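Local coordinates for protein c-di-GMP synthase (Capnocytophaga granulosa, PDB 6WT9) that joins two GTP molecules into the second messenger 3',3'-c-di-GMP as the nucleotide cyclase of a CBASS antiphage defence system, at residues R238-M249 and C275-S286. Residues are numbered along the deposited sequence; the frame is centred on the assembly and turned at random.
Sequences RSSETKGRLKKM and CYNIEKNKYLHS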
loop_
_atom_site.group_PDB
_atom_site.type_symbol
_atom_site.label_atom_id
_atom_site.label_comp_id
_atom_site.label_asym_id
_atom_site.label_seq_id
_atom_site.Cartn_x
_atom_site.Cartn_y
_atom_site.Cartn_z
ATOM N N ARG A 238 9.704 -0.480 11.403
ATOM C CA ARG A 238 9.221 0.563 12.300
ATOM C C ARG A 238 7.864 0.211 12.894
ATOM O O ARG A 238 7.580 0.569 14.043
ATOM C CB ARG A 238 9.141 1.899 11.563
ATOM C CG ARG A 238 8.911 3.097 12.476
ATOM C CD ARG A 238 9.239 4.388 11.754
ATOM N NE ARG A 238 9.514 5.481 12.680
ATOM C CZ ARG A 238 10.105 6.618 12.335
ATOM N NH1 ARG A 238 10.489 6.808 11.080
ATOM N NH2 ARG A 238 10.320 7.563 13.242
ATOM N N SER A 239 7.013 -0.477 12.133
ATOM C CA SER A 239 5.745 -0.935 12.684
ATOM C C SER A 239 5.973 -1.989 13.759
ATOM O O SER A 239 5.249 -2.033 14.759
ATOM C CB SER A 239 4.852 -1.482 11.573
ATOM O OG SER A 239 3.608 -1.899 12.103
ATOM N N SER A 240 6.985 -2.838 13.574
ATOM C CA SER A 240 7.334 -3.808 14.605
ATOM C C SER A 240 7.827 -3.114 15.869
ATOM O O SER A 240 7.512 -3.548 16.985
ATOM C CB SER A 240 8.390 -4.778 14.071
ATOM O OG SER A 240 8.636 -5.829 14.989
ATOM N N GLU A 241 8.592 -2.026 15.715
ATOM C CA GLU A 241 9.066 -1.277 16.878
ATOM C C GLU A 241 7.914 -0.659 17.658
ATOM O O GLU A 241 8.017 -0.470 18.876
ATOM C CB GLU A 241 10.032 -0.171 16.451
ATOM C CG GLU A 241 11.215 -0.627 15.618
ATOM C CD GLU A 241 12.070 0.537 15.154
ATOM O OE1 GLU A 241 12.678 1.208 16.015
ATOM O OE2 GLU A 241 12.124 0.792 13.932
ATOM N N THR A 242 6.817 -0.326 16.978
ATOM C CA THR A 242 5.683 0.340 17.604
ATOM C C THR A 242 4.489 -0.592 17.775
ATOM O O THR A 242 3.370 -0.122 17.997
ATOM C CB THR A 242 5.284 1.573 16.794
ATOM O OG1 THR A 242 4.811 1.168 15.505
ATOM C CG2 THR A 242 6.481 2.492 16.619
ATOM N N LYS A 243 4.711 -1.902 17.674
ATOM C CA LYS A 243 3.669 -2.910 17.869
ATOM C C LYS A 243 2.466 -2.659 16.959
ATOM O O LYS A 243 1.309 -2.705 17.385
ATOM C CB LYS A 243 3.240 -2.981 19.337
ATOM C CG LYS A 243 4.327 -3.455 20.293
ATOM C CD LYS A 243 5.097 -2.290 20.895
ATOM C CE LYS A 243 6.007 -2.754 22.021
ATOM N NZ LYS A 243 6.682 -1.608 22.688
ATOM N N GLY A 244 2.751 -2.394 15.688
ATOM C CA GLY A 244 1.722 -2.257 14.680
ATOM C C GLY A 244 1.105 -0.882 14.548
ATOM O O GLY A 244 0.219 -0.701 13.705
ATOM N N ARG A 245 1.550 0.098 15.338
ATOM C CA ARG A 245 0.894 1.404 15.333
ATOM C C ARG A 245 1.123 2.161 14.029
ATOM O O ARG A 245 0.230 2.887 13.574
ATOM C CB ARG A 245 1.372 2.235 16.524
ATOM C CG ARG A 245 0.810 1.772 17.861
ATOM C CD ARG A 245 1.566 2.404 19.018
ATOM N NE ARG A 245 0.974 2.086 20.314
ATOM C CZ ARG A 245 1.279 1.010 21.031
ATOM N NH1 ARG A 245 2.172 0.140 20.579
ATOM N NH2 ARG A 245 0.690 0.804 22.200
ATOM N N LEU A 246 2.300 2.014 13.418
ATOM C CA LEU A 246 2.558 2.691 12.149
ATOM C C LEU A 246 1.589 2.229 11.068
ATOM O O LEU A 246 1.099 3.041 10.273
ATOM C CB LEU A 246 4.002 2.453 11.707
ATOM C CG LEU A 246 4.347 2.965 10.304
ATOM C CD1 LEU A 246 4.212 4.481 10.231
ATOM C CD2 LEU A 246 5.737 2.526 9.881
ATOM N N LYS A 247 1.293 0.929 11.023
ATOM C CA LYS A 247 0.389 0.422 9.997
ATOM C C LYS A 247 -1.052 0.834 10.263
ATOM O O LYS A 247 -1.812 1.054 9.313
ATOM C CB LYS A 247 0.506 -1.097 9.894
ATOM C CG LYS A 247 1.875 -1.571 9.425
ATOM C CD LYS A 247 1.934 -3.084 9.304
ATOM C CE LYS A 247 3.341 -3.549 8.975
ATOM N NZ LYS A 247 3.395 -5.021 8.760
ATOM N N LYS A 248 -1.449 0.944 11.534
ATOM C CA LYS A 248 -2.783 1.449 11.845
ATOM C C LYS A 248 -2.984 2.846 11.272
ATOM O O LYS A 248 -4.020 3.138 10.664
ATOM C CB LYS A 248 -3.013 1.453 13.358
ATOM C CG LYS A 248 -3.454 0.119 13.938
ATOM C CD LYS A 248 -3.841 0.265 15.401
ATOM C CE LYS A 248 -4.282 -1.062 15.993
ATOM N NZ LYS A 248 -3.187 -2.068 15.958
HETATM N N MSE A 249 -2.001 3.721 11.455
HETATM C CA MSE A 249 -2.084 5.082 10.943
HETATM C C MSE A 249 -2.137 5.104 9.419
HETATM O O MSE A 249 -2.914 5.856 8.831
HETATM C CB MSE A 249 -0.899 5.914 11.439
HETATM C CG MSE A 249 -0.960 6.257 12.917
HETATM SE SE MSE A 249 0.415 7.538 13.452
HETATM C CE MSE A 249 1.988 6.459 13.069
ATOM N N CYS A 275 3.324 9.033 7.314
ATOM C CA CYS A 275 3.259 8.346 8.600
ATOM C C CYS A 275 4.643 7.920 9.072
ATOM O O CYS A 275 4.959 8.027 10.262
ATOM C CB CYS A 275 2.326 7.140 8.499
ATOM S SG CYS A 275 0.622 7.565 8.080
ATOM N N TYR A 276 5.480 7.437 8.150
ATOM C CA TYR A 276 6.839 7.035 8.494
ATOM C C TYR A 276 7.671 8.200 9.011
ATOM O O TYR A 276 8.642 7.979 9.742
ATOM C CB TYR A 276 7.515 6.406 7.269
ATOM C CG TYR A 276 8.863 5.779 7.543
ATOM C CD1 TYR A 276 8.958 4.518 8.116
ATOM C CD2 TYR A 276 10.041 6.441 7.212
ATOM C CE1 TYR A 276 10.185 3.934 8.362
ATOM C CE2 TYR A 276 11.275 5.866 7.454
ATOM C CZ TYR A 276 11.340 4.612 8.030
ATOM O OH TYR A 276 12.565 4.031 8.275
ATOM N N ASN A 277 7.309 9.433 8.652
ATOM C CA ASN A 277 8.044 10.602 9.117
ATOM C C ASN A 277 7.765 10.927 10.580
ATOM O O ASN A 277 8.575 11.612 11.213
ATOM C CB ASN A 277 7.707 11.807 8.237
ATOM C CG ASN A 277 8.433 13.067 8.664
ATOM O OD1 ASN A 277 7.904 13.866 9.434
ATOM N ND2 ASN A 277 9.651 13.253 8.165
ATOM N N ILE A 278 6.649 10.449 11.133
ATOM C CA ILE A 278 6.312 10.743 12.521
ATOM C C ILE A 278 7.309 10.060 13.446
ATOM O O ILE A 278 7.580 8.858 13.317
ATOM C CB ILE A 278 4.875 10.302 12.834
ATOM C CG1 ILE A 278 3.889 10.989 11.888
ATOM C CG2 ILE A 278 4.535 10.601 14.291
ATOM C CD1 ILE A 278 2.463 10.500 12.035
ATOM N N GLU A 279 7.854 10.822 14.391
ATOM C CA GLU A 279 8.828 10.277 15.326
ATOM C C GLU A 279 8.182 9.229 16.226
ATOM O O GLU A 279 7.042 9.385 16.672
ATOM C CB GLU A 279 9.437 11.398 16.169
ATOM C CG GLU A 279 10.233 12.408 15.354
ATOM C CD GLU A 279 10.794 13.538 16.200
ATOM O OE1 GLU A 279 10.549 13.549 17.424
ATOM O OE2 GLU A 279 11.482 14.417 15.637
ATOM N N LYS A 280 8.927 8.150 16.486
ATOM C CA LYS A 280 8.385 7.030 17.251
ATOM C C LYS A 280 7.951 7.458 18.646
ATOM O O LYS A 280 6.917 7.004 19.148
ATOM C CB LYS A 280 9.424 5.913 17.347
ATOM C CG LYS A 280 9.782 5.257 16.028
ATOM C CD LYS A 280 11.122 4.548 16.133
ATOM C CE LYS A 280 11.205 3.711 17.402
ATOM N NZ LYS A 280 12.557 3.117 17.589
ATOM N N ASN A 281 8.731 8.331 19.291
ATOM C CA ASN A 281 8.452 8.722 20.668
ATOM C C ASN A 281 7.149 9.493 20.823
ATOM O O ASN A 281 6.703 9.693 21.957
ATOM C CB ASN A 281 9.609 9.557 21.223
ATOM C CG ASN A 281 9.863 10.813 20.415
ATOM O OD1 ASN A 281 9.209 11.838 20.614
ATOM N ND2 ASN A 281 10.817 10.740 19.495
ATOM N N LYS A 282 6.528 9.928 19.727
ATOM C CA LYS A 282 5.266 10.647 19.832
ATOM C C LYS A 282 4.061 9.723 19.940
ATOM O O LYS A 282 3.018 10.148 20.447
ATOM C CB LYS A 282 5.090 11.584 18.636
ATOM C CG LYS A 282 6.045 12.762 18.622
ATOM C CD LYS A 282 5.656 13.757 17.546
ATOM C CE LYS A 282 6.524 15.002 17.601
ATOM N NZ LYS A 282 7.954 14.697 17.325
ATOM N N TYR A 283 4.174 8.472 19.480
ATOM C CA TYR A 283 3.038 7.559 19.533
ATOM C C TYR A 283 3.421 6.179 20.056
ATOM O O TYR A 283 2.699 5.210 19.795
ATOM C CB TYR A 283 2.373 7.426 18.150
ATOM C CG TYR A 283 3.246 6.838 17.058
ATOM C CD1 TYR A 283 4.134 7.635 16.344
ATOM C CD2 TYR A 283 3.160 5.492 16.724
ATOM C CE1 TYR A 283 4.925 7.100 15.337
ATOM C CE2 TYR A 283 3.946 4.950 15.722
ATOM C CZ TYR A 283 4.825 5.758 15.032
ATOM O OH TYR A 283 5.609 5.223 14.035
ATOM N N LEU A 284 4.525 6.072 20.804
ATOM C CA LEU A 284 5.025 4.773 21.252
ATOM C C LEU A 284 3.965 4.008 22.036
ATOM O O LEU A 284 3.741 2.816 21.797
ATOM C CB LEU A 284 6.286 4.972 22.099
ATOM C CG LEU A 284 7.393 3.912 22.114
ATOM C CD1 LEU A 284 8.541 4.381 22.994
ATOM C CD2 LEU A 284 6.907 2.539 22.566
ATOM N N HIS A 285 3.299 4.679 22.976
ATOM C CA HIS A 285 2.347 4.032 23.872
ATOM C C HIS A 285 0.905 4.431 23.591
ATOM O O HIS A 285 0.023 4.140 24.406
ATOM C CB HIS A 285 2.701 4.346 25.327
ATOM C CG HIS A 285 4.144 4.125 25.658
ATOM N ND1 HIS A 285 4.767 2.905 25.504
ATOM C CD2 HIS A 285 5.088 4.971 26.136
ATOM C CE1 HIS A 285 6.032 3.008 25.870
ATOM N NE2 HIS A 285 6.252 4.252 26.258
ATOM N N SER A 286 0.642 5.077 22.460
ATOM C CA SER A 286 -0.699 5.562 22.167
ATOM C C SER A 286 -1.627 4.410 21.800
ATOM O O SER A 286 -1.226 3.460 21.123
ATOM C CB SER A 286 -0.649 6.576 21.025
ATOM O OG SER A 286 0.269 7.614 21.316
#
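With CG anti to the backbone N (chi1 -169°) and the chain extended as far as NE, Arg238 reaches over Tyr276, while a chi1 of 63° sets Tyr283 CG between its own backbone N and carbonyl carbon, which brings the ring against Thr242, Arg245 and Met249. The Arg238 guanidinium stands almost perpendicular to the Tyr276 ring, 88° between planes, and directs NH1 at its centre; CZ lies 4.8 Å from the Tyr276 centroid, a cation-pi contact. The long aliphatic part of arginine suits this place too, since its CD packs on Tyr276 CE1. Next to it, the flexible Lys280 bends to bring NZ to Glu241 OE1, a salt bridge whose modelled length is doubtfully short.

Flexible, unbranched Met249, modelled as selenomethionine, sets its methyl CE over one face of Tyr283, a CH-pi contact 3.6 Å from the centroid; SE, farther above at 4.6 Å from that centroid, makes the Met-aromatic contact and also meets Ile278 CD1. Arg245 CB comes to the ring's edge, and Ile294 of helix 291-304 touches the Tyr283 side chain. Compact Thr242 presses CG2 on Tyr283 CE2 at the Schellman turn ending helix 228-241.

Arg245 NE donates to Ser286 O at 2.7 Å, in the carbonyl plane on a lone pair, and its NH1 grips Thr242 O at 2.9 Å. Two bonds in its own plane thus fix the guanidinium's rotation, tying the interhelical turn to the loop after helix 268-276. Carbonyls lying over one face of each guanidinium without hydrogen-bonding, Tyr276 O and Ile278 O at Arg238 and Leu284 O at Arg245, would probably favour the positive charges.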